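Local coordinates for uncharacterized protein SP1917 (Streptococcus pneumoniae, PDB 3C9P) that is of unknown function, a small, mostly helical bacterial protein of the uncharacterised DUF2200 family, at residues E32-V37 and K101-L106; K79-R84 and E95-D100. All coordinates share one frame; numbering follows the deposited sequence. Where two conformers were deposited one is given.

Interaction 1. Residues E32-V37 and K101-L106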
ATOM      1  N   GLU A  32      11.629  -0.588   5.848  1.00 12.80           N
ATOM      2  CA  GLU A  32      12.098  -0.190   4.527  1.00 13.57           C
ATOM      3  C   GLU A  32      11.353  -0.913   3.404  1.00 12.88           C
ATOM      4  O   GLU A  32      11.077  -0.316   2.382  1.00 11.94           O
ATOM      5  CB  GLU A  32      13.625  -0.388   4.390  1.00 14.37           C
ATOM      6  CG  GLU A  32      14.238   0.294   3.160  1.00 18.19           C
ATOM      7  CD  GLU A  32      14.079   1.840   3.081  1.00 25.50           C
ATOM      8  OE1 GLU A  32      14.009   2.540   4.117  1.00 28.04           O
ATOM      9  OE2 GLU A  32      14.058   2.364   1.945  1.00 30.48           O
ATOM     10  N   SER A  33      10.988  -2.181   3.603  1.00 12.29           N
ATOM     11  CA  SER A  33      10.278  -2.945   2.570  0.50 11.85           C
ATOM     12  C   SER A  33       8.903  -2.352   2.254  1.00 12.21           C
ATOM     13  O   SER A  33       8.446  -2.359   1.090  1.00 11.82           O
ATOM     14  CB  SER A  33      10.105  -4.404   2.994  0.50 11.76           C
ATOM     15  OG  SER A  33      11.340  -4.960   3.368  0.50  8.44           O
ATOM     16  N   VAL A  34       8.239  -1.857   3.294  1.00 11.87           N
ATOM     17  CA  VAL A  34       6.946  -1.192   3.166  1.00 11.15           C
ATOM     18  C   VAL A  34       7.086   0.086   2.369  1.00 11.03           C
ATOM     19  O   VAL A  34       6.283   0.326   1.439  1.00 10.44           O
ATOM     20  CB  VAL A  34       6.277  -0.899   4.536  1.00 11.22           C
ATOM     21  CG1 VAL A  34       4.927  -0.172   4.347  1.00 12.21           C
ATOM     22  CG2 VAL A  34       6.041  -2.198   5.290  1.00 13.79           C
ATOM     23  N   HIS A  35       8.080   0.909   2.715  1.00 10.59           N
ATOM     24  CA  HIS A  35       8.320   2.146   1.959  1.00 10.91           C
ATOM     25  C   HIS A  35       8.539   1.823   0.473  1.00 11.35           C
ATOM     26  O   HIS A  35       8.039   2.535  -0.392  1.00 11.97           O
ATOM     27  CB  HIS A  35       9.572   2.915   2.422  1.00 10.75           C
ATOM     28  CG  HIS A  35       9.656   3.156   3.900  1.00 11.36           C
ATOM     29  ND1 HIS A  35       8.553   3.403   4.695  1.00 13.48           N
ATOM     30  CD2 HIS A  35      10.729   3.225   4.714  1.00 13.10           C
ATOM     31  CE1 HIS A  35       8.948   3.564   5.947  1.00 13.67           C
ATOM     32  NE2 HIS A  35      10.263   3.469   5.983  1.00 12.66           N
ATOM     33  N   GLN A  36       9.341   0.789   0.203  1.00 11.50           N
ATOM     34  CA  GLN A  36       9.699   0.387  -1.164  0.50 11.98           C
ATOM     35  C   GLN A  36       8.461  -0.021  -1.985  1.00 11.77           C
ATOM     36  O   GLN A  36       8.285   0.431  -3.110  1.00 10.77           O
ATOM     37  CB  GLN A  36      10.785  -0.714  -1.139  0.50 11.94           C
ATOM     38  CG  GLN A  36      12.202  -0.161  -0.745  0.50 12.37           C
ATOM     39  CD  GLN A  36      13.232  -1.224  -0.342  0.50 13.01           C
ATOM     40  OE1 GLN A  36      12.913  -2.410  -0.161  0.50 14.22           O
ATOM     41  NE2 GLN A  36      14.485  -0.788  -0.174  0.50 13.44           N
ATOM     42  N   VAL A  37       7.599  -0.872  -1.430  1.00 11.50           N
ATOM     43  CA  VAL A  37       6.389  -1.284  -2.198  1.00 11.12           C
ATOM     44  C   VAL A  37       5.364  -0.134  -2.316  1.00 11.76           C
ATOM     45  O   VAL A  37       4.662  -0.035  -3.316  1.00 11.68           O
ATOM     46  CB  VAL A  37       5.690  -2.612  -1.685  1.00 11.31           C
ATOM     47  CG1 VAL A  37       6.709  -3.814  -1.630  1.00  9.94           C
ATOM     48  CG2 VAL A  37       5.005  -2.399  -0.320  1.00 10.18           C
ATOM     49  N   LYS A 101      -2.496  -5.638  -0.059  1.00 12.22           N
ATOM     50  CA  LYS A 101      -2.046  -6.912  -0.629  1.00 12.08           C
ATOM     51  C   LYS A 101      -0.515  -6.975  -0.678  1.00 11.50           C
ATOM     52  O   LYS A 101       0.074  -8.000  -0.308  1.00 10.57           O
ATOM     53  CB  LYS A 101      -2.654  -7.128  -2.038  1.00 11.94           C
ATOM     54  CG  LYS A 101      -2.387  -8.493  -2.666  1.00 13.51           C
ATOM     55  CD  LYS A 101      -3.019  -9.609  -1.854  1.00 15.74           C
ATOM     56  CE  LYS A 101      -3.378 -10.792  -2.731  1.00 19.68           C
ATOM     57  NZ  LYS A 101      -3.913 -11.873  -1.840  1.00 21.25           N
ATOM     58  N   LEU A 102       0.132  -5.888  -1.113  1.00 10.26           N
ATOM     59  CA  LEU A 102       1.601  -5.865  -1.183  1.00 11.65           C
ATOM     60  C   LEU A 102       2.225  -6.033   0.209  1.00 11.84           C
ATOM     61  O   LEU A 102       3.218  -6.739   0.371  1.00 12.15           O
ATOM     62  CB  LEU A 102       2.125  -4.573  -1.848  1.00 11.37           C
ATOM     63  CG  LEU A 102       1.616  -4.272  -3.272  1.00 11.65           C
ATOM     64  CD1 LEU A 102       2.100  -2.880  -3.790  1.00  9.60           C
ATOM     65  CD2 LEU A 102       2.068  -5.382  -4.229  1.00 12.30           C
ATOM     66  N   VAL A 103       1.609  -5.394   1.201  1.00 11.00           N
ATOM     67  CA  VAL A 103       2.063  -5.440   2.574  1.00 11.93           C
ATOM     68  C   VAL A 103       1.783  -6.825   3.148  1.00 12.27           C
ATOM     69  O   VAL A 103       2.570  -7.337   3.944  1.00 12.81           O
ATOM     70  CB  VAL A 103       1.390  -4.343   3.437  1.00 11.79           C
ATOM     71  CG1 VAL A 103       1.733  -4.522   4.889  1.00 14.28           C
ATOM     72  CG2 VAL A 103       1.910  -2.965   2.996  1.00 11.88           C
ATOM     73  N   ASP A 104       0.677  -7.436   2.733  1.00 12.30           N
ATOM     74  CA  ASP A 104       0.425  -8.830   3.158  1.00 13.00           C
ATOM     75  C   ASP A 104       1.542  -9.769   2.705  1.00 12.92           C
ATOM     76  O   ASP A 104       2.005 -10.596   3.502  1.00 13.48           O
ATOM     77  CB  ASP A 104      -0.926  -9.321   2.689  1.00 12.48           C
ATOM     78  CG  ASP A 104      -1.409 -10.534   3.494  1.00 15.74           C
ATOM     79  OD1 ASP A 104      -1.298 -10.538   4.746  1.00 16.53           O
ATOM     80  OD2 ASP A 104      -1.896 -11.474   2.847  1.00 19.37           O
ATOM     81  N   TRP A 105       2.015  -9.623   1.464  1.00 13.54           N
ATOM     82  CA  TRP A 105       3.190 -10.391   1.024  1.00 13.66           C
ATOM     83  C   TRP A 105       4.396 -10.174   1.940  1.00 12.62           C
ATOM     84  O   TRP A 105       5.072 -11.125   2.276  1.00 12.21           O
ATOM     85  CB  TRP A 105       3.590 -10.098  -0.430  1.00 14.51           C
ATOM     86  CG  TRP A 105       2.651 -10.653  -1.456  1.00 14.53           C
ATOM     87  CD1 TRP A 105       1.880  -9.925  -2.340  1.00 15.31           C
ATOM     88  CD2 TRP A 105       2.385 -12.036  -1.733  1.00 14.57           C
ATOM     89  NE1 TRP A 105       1.152 -10.778  -3.139  1.00 14.66           N
ATOM     90  CE2 TRP A 105       1.433 -12.076  -2.787  1.00 15.06           C
ATOM     91  CE3 TRP A 105       2.847 -13.247  -1.187  1.00 16.14           C
ATOM     92  CZ2 TRP A 105       0.939 -13.278  -3.312  1.00 17.34           C
ATOM     93  CZ3 TRP A 105       2.342 -14.466  -1.708  1.00 17.48           C
ATOM     94  CH2 TRP A 105       1.393 -14.464  -2.767  1.00 16.66           C
ATOM     95  N   LEU A 106       4.671  -8.926   2.320  1.00 12.32           N
ATOM     96  CA  LEU A 106       5.771  -8.636   3.251  1.00 12.10           C
ATOM     97  C   LEU A 106       5.591  -9.309   4.627  1.00 13.00           C
ATOM     98  O   LEU A 106       6.571  -9.848   5.186  1.00 13.67           O
ATOM     99  CB  LEU A 106       5.993  -7.120   3.399  1.00 11.73           C
ATOM    100  CG  LEU A 106       6.223  -6.329   2.105  1.00 10.73           C
ATOM    101  CD1 LEU A 106       6.351  -4.832   2.392  1.00  9.90           C
ATOM    102  CD2 LEU A 106       7.448  -6.834   1.380  1.00  8.81           C
TER
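Leu106 pushes its CD1 methyl into a notch of helix 31-42, where that one branch touches Ser33, its neighbour Val34, and Val37 one turn further along. Leu106 CD1 lies 3.5 Å from Ser33 O and 3.9 Å from Val34 CG2, and Leu106 CD2 rests on Ser33 CB at 3.9 Å. Val37 meets the same methyl tip to tip: chi1 of -55° turns CG1 anti to the carbonyl carbon and leaves CG2 between the backbone N and that carbon, with Val37 CG2 3.9 Å from Leu106 CD1. Val37 CG2 also lies 3.9 Å from Leu102 CB, where the two side chains slide past each other in opposite directions. Beside them Val34 CG1 and Val103 CG2 make a looser contact at 4.3 Å. The helices run roughly antiparallel, at 150°, with their local axes 10.0 Å apart, a spacing usual for packed helices. Val24 of helix 13-26 touches both Val34 and Val103, and Val115 of helix 112-119 covers Leu102 and Leu106, making this a junction of four helices. No hydrogen bond crosses: apart from backbone atoms such as the Ser33 and Val37 carbonyl oxygens, hydrocarbon groups meet, so cohesion rests mainly on shape and the exclusion of water.

Interaction 2. Residues K79-R84 and E95-D100; sequences KICGVR and EIRRLD. With EDO (1,2-ethanediol), chain B.
Arg97 leaves its helix with CG anti to the carbonyl carbon (chi1 -68°) and bends at chi2 (-63°), which lays its side chain alongside the tip of a two-stranded beta hairpin packed on helix 91-107. The hairpin turns through a type I' turn from Ile80 to Val83, closed by Val83 N to Ile80 O at 3.0 Å, with the return bond Ile80 N to Val83 O beside it. At its first corner Cys81 sets its sulfur 3.5 Å above one face of the Arg97 guanidinium, toward the rim, and its CB lies 3.6 Å from Arg97 NE. Ile80 crosses the aliphatic base of the arginine obliquely, CG2 being 3.9 Å from Arg97 CB, and its CG1 branch reaches Asp100 CB. One turn along the helix, Asp100 fixes the guanidinium by a salt bridge: Arg97 NH1 donates a hydrogen bond to Asp100 OD2 over 2.9 Å, tilted 19° from the guanidinium plane. Arg97 NH2 hydrogen-bonds the carbonyl O of Ala3, probably a residue left by the expression tag. An ethanediol, probably from the crystallisation liquor, lies at the guanidinium edge, and its O2 makes a weak hydrogen bond to Asp100 OD1 at 3.4 Å.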
ATOM      1  N   LYS A  79      -7.729 -11.718  -2.917  1.00 19.91           N
ATOM      2  CA  LYS A  79      -8.506 -11.319  -1.752  1.00 21.01           C
ATOM      3  C   LYS A  79      -7.621 -10.638  -0.732  1.00 21.73           C
ATOM      4  O   LYS A  79      -6.464 -11.011  -0.554  1.00 22.01           O
ATOM      5  CB  LYS A  79      -9.146 -12.539  -1.082  1.00 21.68           C
ATOM      6  CG  LYS A  79     -10.217 -13.261  -1.886  1.00 24.07           C
ATOM      7  CD  LYS A  79     -11.454 -12.427  -2.026  1.00 26.52           C
ATOM      8  CE  LYS A  79     -12.582 -12.919  -1.143  1.00 29.88           C
ATOM      9  NZ  LYS A  79     -13.890 -12.504  -1.757  1.00 32.68           N
ATOM     10  N   ILE A  80      -8.184  -9.651  -0.052  1.00 22.28           N
ATOM     11  CA  ILE A  80      -7.520  -8.998   1.069  1.00 23.44           C
ATOM     12  C   ILE A  80      -8.613  -8.310   1.866  1.00 24.56           C
ATOM     13  O   ILE A  80      -9.626  -7.893   1.301  1.00 24.91           O
ATOM     14  CB  ILE A  80      -6.385  -8.009   0.593  1.00 22.85           C
ATOM     15  CG1 ILE A  80      -5.308  -7.803   1.666  1.00 22.18           C
ATOM     16  CG2 ILE A  80      -6.962  -6.681   0.061  1.00 23.28           C
ATOM     17  CD1 ILE A  80      -4.552  -9.089   2.074  1.00 21.33           C
ATOM     18  N   CYS A  81      -8.430  -8.223   3.183  1.00 26.12           N
ATOM     19  CA  CYS A  81      -9.406  -7.583   4.076  1.00 27.20           C
ATOM     20  C   CYS A  81     -10.838  -8.052   3.797  1.00 26.60           C
ATOM     21  O   CYS A  81     -11.784  -7.268   3.942  1.00 27.48           O
ATOM     22  CB  CYS A  81      -9.320  -6.052   3.965  1.00 27.50           C
ATOM     23  SG  CYS A  81      -7.644  -5.338   4.142  1.00 32.21           S
ATOM     24  N   GLY A  82     -10.990  -9.302   3.357  1.00 25.55           N
ATOM     25  CA  GLY A  82     -12.310  -9.917   3.101  1.00 24.11           C
ATOM     26  C   GLY A  82     -12.940  -9.808   1.705  1.00 23.45           C
ATOM     27  O   GLY A  82     -13.984 -10.427   1.441  1.00 23.12           O
ATOM     28  N   VAL A  83     -12.321  -9.030   0.804  1.00 21.47           N
ATOM     29  CA  VAL A  83     -12.945  -8.703  -0.482  1.00 19.35           C
ATOM     30  C   VAL A  83     -12.014  -8.921  -1.677  1.00 18.04           C
ATOM     31  O   VAL A  83     -10.786  -8.947  -1.534  1.00 17.01           O
ATOM     32  CB  VAL A  83     -13.497  -7.234  -0.526  1.00 19.70           C
ATOM     33  CG1 VAL A  83     -14.670  -7.048   0.468  1.00 19.94           C
ATOM     34  CG2 VAL A  83     -12.386  -6.209  -0.259  1.00 20.63           C
ATOM     35  N   ARG A  84     -12.609  -9.067  -2.858  1.00 16.45           N
ATOM     36  CA  ARG A  84     -11.825  -9.269  -4.072  1.00 15.50           C
ATOM     37  C   ARG A  84     -11.374  -7.925  -4.644  1.00 14.55           C
ATOM     38  O   ARG A  84     -12.212  -7.099  -5.029  1.00 12.87           O
ATOM     39  CB  ARG A  84     -12.635 -10.057  -5.090  1.00 16.07           C
ATOM     40  CG  ARG A  84     -11.795 -10.634  -6.150  1.00 19.07           C
ATOM     41  CD  ARG A  84     -12.498 -11.768  -6.903  1.00 24.41           C
ATOM     42  NE  ARG A  84     -12.598 -13.013  -6.141  1.00 28.14           N
ATOM     43  CZ  ARG A  84     -11.580 -13.820  -5.844  1.00 31.76           C
ATOM     44  NH1 ARG A  84     -10.338 -13.520  -6.212  1.00 33.42           N
ATOM     45  NH2 ARG A  84     -11.810 -14.930  -5.152  1.00 32.73           N
ATOM     46  N   GLU A  95      -7.090   1.111  -4.813  1.00 13.77           N
ATOM     47  CA  GLU A  95      -5.638   1.378  -4.689  1.00 13.92           C
ATOM     48  C   GLU A  95      -5.154   1.089  -3.268  1.00 14.09           C
ATOM     49  O   GLU A  95      -4.066   0.550  -3.070  1.00 13.90           O
ATOM     50  CB  GLU A  95      -5.285   2.833  -5.067  1.00 14.37           C
ATOM     51  CG  GLU A  95      -5.737   3.288  -6.487  1.00 17.50           C
ATOM     52  CD  GLU A  95      -5.186   2.427  -7.635  1.00 18.96           C
ATOM     53  OE1 GLU A  95      -4.495   1.422  -7.379  1.00 20.52           O
ATOM     54  OE2 GLU A  95      -5.448   2.774  -8.810  1.00 18.91           O
ATOM     55  N   ILE A  96      -5.971   1.459  -2.285  1.00 13.00           N
ATOM     56  CA  ILE A  96      -5.652   1.227  -0.874  1.00 12.48           C
ATOM     57  C   ILE A  96      -5.517  -0.278  -0.627  1.00 12.23           C
ATOM     58  O   ILE A  96      -4.579  -0.726   0.042  1.00 11.55           O
ATOM     59  CB  ILE A  96      -6.726   1.853   0.047  1.00 12.07           C
ATOM     60  CG1 ILE A  96      -6.537   3.385   0.086  1.00 13.33           C
ATOM     61  CG2 ILE A  96      -6.732   1.207   1.466  1.00 10.50           C
ATOM     62  CD1 ILE A  96      -7.667   4.206   0.838  1.00 12.46           C
ATOM     63  N   ARG A  97      -6.457  -1.051  -1.164  1.00 11.71           N
ATOM     64  CA  ARG A  97      -6.448  -2.499  -0.967  1.00 11.87           C
ATOM     65  C   ARG A  97      -5.315  -3.151  -1.742  1.00 12.04           C
ATOM     66  O   ARG A  97      -4.793  -4.163  -1.302  1.00 11.57           O
ATOM     67  CB  ARG A  97      -7.793  -3.127  -1.325  1.00 12.60           C
ATOM     68  CG  ARG A  97      -8.929  -2.744  -0.352  1.00 14.12           C
ATOM     69  CD  ARG A  97      -8.621  -3.281   1.061  1.00 21.60           C
ATOM     70  NE  ARG A  97      -9.732  -3.062   1.981  1.00 27.49           N
ATOM     71  CZ  ARG A  97      -9.662  -2.356   3.106  1.00 28.90           C
ATOM     72  NH1 ARG A  97      -8.536  -1.778   3.475  1.00 29.87           N
ATOM     73  NH2 ARG A  97     -10.734  -2.238   3.873  1.00 32.39           N
ATOM     74  N   ARG A  98      -4.914  -2.570  -2.871  1.00 11.03           N
ATOM     75  CA  ARG A  98      -3.718  -3.091  -3.568  1.00 11.80           C
ATOM     76  C   ARG A  98      -2.472  -2.915  -2.696  1.00 11.80           C
ATOM     77  O   ARG A  98      -1.649  -3.842  -2.599  1.00 11.73           O
ATOM     78  CB  ARG A  98      -3.517  -2.430  -4.935  1.00 11.60           C
ATOM     79  CG  ARG A  98      -4.520  -2.858  -5.976  1.00 12.20           C
ATOM     80  CD  ARG A  98      -4.386  -2.029  -7.240  1.00 12.78           C
ATOM     81  NE  ARG A  98      -5.295  -2.541  -8.268  1.00 14.99           N
ATOM     82  CZ  ARG A  98      -5.949  -1.814  -9.163  1.00 16.82           C
ATOM     83  NH1 ARG A  98      -5.847  -0.490  -9.187  1.00 13.53           N
ATOM     84  NH2 ARG A  98      -6.723  -2.425 -10.046  1.00 16.15           N
ATOM     85  N   LEU A  99      -2.341  -1.768  -2.029  1.00 11.31           N
ATOM     86  CA  LEU A  99      -1.233  -1.648  -1.039  1.00 12.23           C
ATOM     87  C   LEU A  99      -1.322  -2.687   0.095  1.00 12.12           C
ATOM     88  O   LEU A  99      -0.307  -3.299   0.491  1.00 11.67           O
ATOM     89  CB  LEU A  99      -1.082  -0.224  -0.474  1.00 12.40           C
ATOM     90  CG  LEU A  99       0.114  -0.070   0.493  1.00 12.25           C
ATOM     91  CD1 LEU A  99       1.440  -0.380  -0.195  1.00 13.20           C
ATOM     92  CD2 LEU A  99       0.134   1.323   1.135  1.00 10.28           C
ATOM     93  N   ASP A 100      -2.530  -2.911   0.601  1.00 12.26           N
ATOM     94  CA  ASP A 100      -2.710  -3.918   1.658  1.00 12.92           C
ATOM     95  C   ASP A 100      -2.228  -5.287   1.207  1.00 13.01           C
ATOM     96  O   ASP A 100      -1.657  -6.033   2.020  1.00 12.88           O
ATOM     97  CB  ASP A 100      -4.152  -4.033   2.122  1.00 12.31           C
ATOM     98  CG  ASP A 100      -4.623  -2.815   2.936  1.00 16.77           C
ATOM     99  OD1 ASP A 100      -3.860  -2.240   3.743  1.00 18.84           O
ATOM    100  OD2 ASP A 100      -5.794  -2.447   2.778  1.00 18.83           O
TER
HETATM  101  C1  EDO B 201      -6.292  -0.332   5.176  1.00 37.16           C
HETATM  102  O1  EDO B 201      -6.289  -1.428   6.091  1.00 38.54           O
HETATM  103  C2  EDO B 201      -5.170   0.611   5.567  1.00 37.04           C
HETATM  104  O2  EDO B 201      -4.240  -0.098   6.386  1.00 36.60           O

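How the interactions relate
Both contacts use helix 91-107: its earlier turns carry the beta hairpin of interaction 2, and the turns that follow directly pack against helix 31-42 in interaction 1. Their centres are 13 Å apart, yet side chains join them. Lys101 NZ reaches back to Lys79 O at 3.0 Å, a probable hydrogen bond that ties the first hairpin strand to the helix, and Ile80 CD1 packs 3.7 Å from Asp104 OD2. On the inner side Leu99 CD1 comes within 4.1 Å of Val37 CG2, extending the apolar contact between the two helices. Interaction 1 is buried and apolar; interaction 2 is partly buried, with the Arg97-Asp100 ion pair within it and the ethanediol beside that pair.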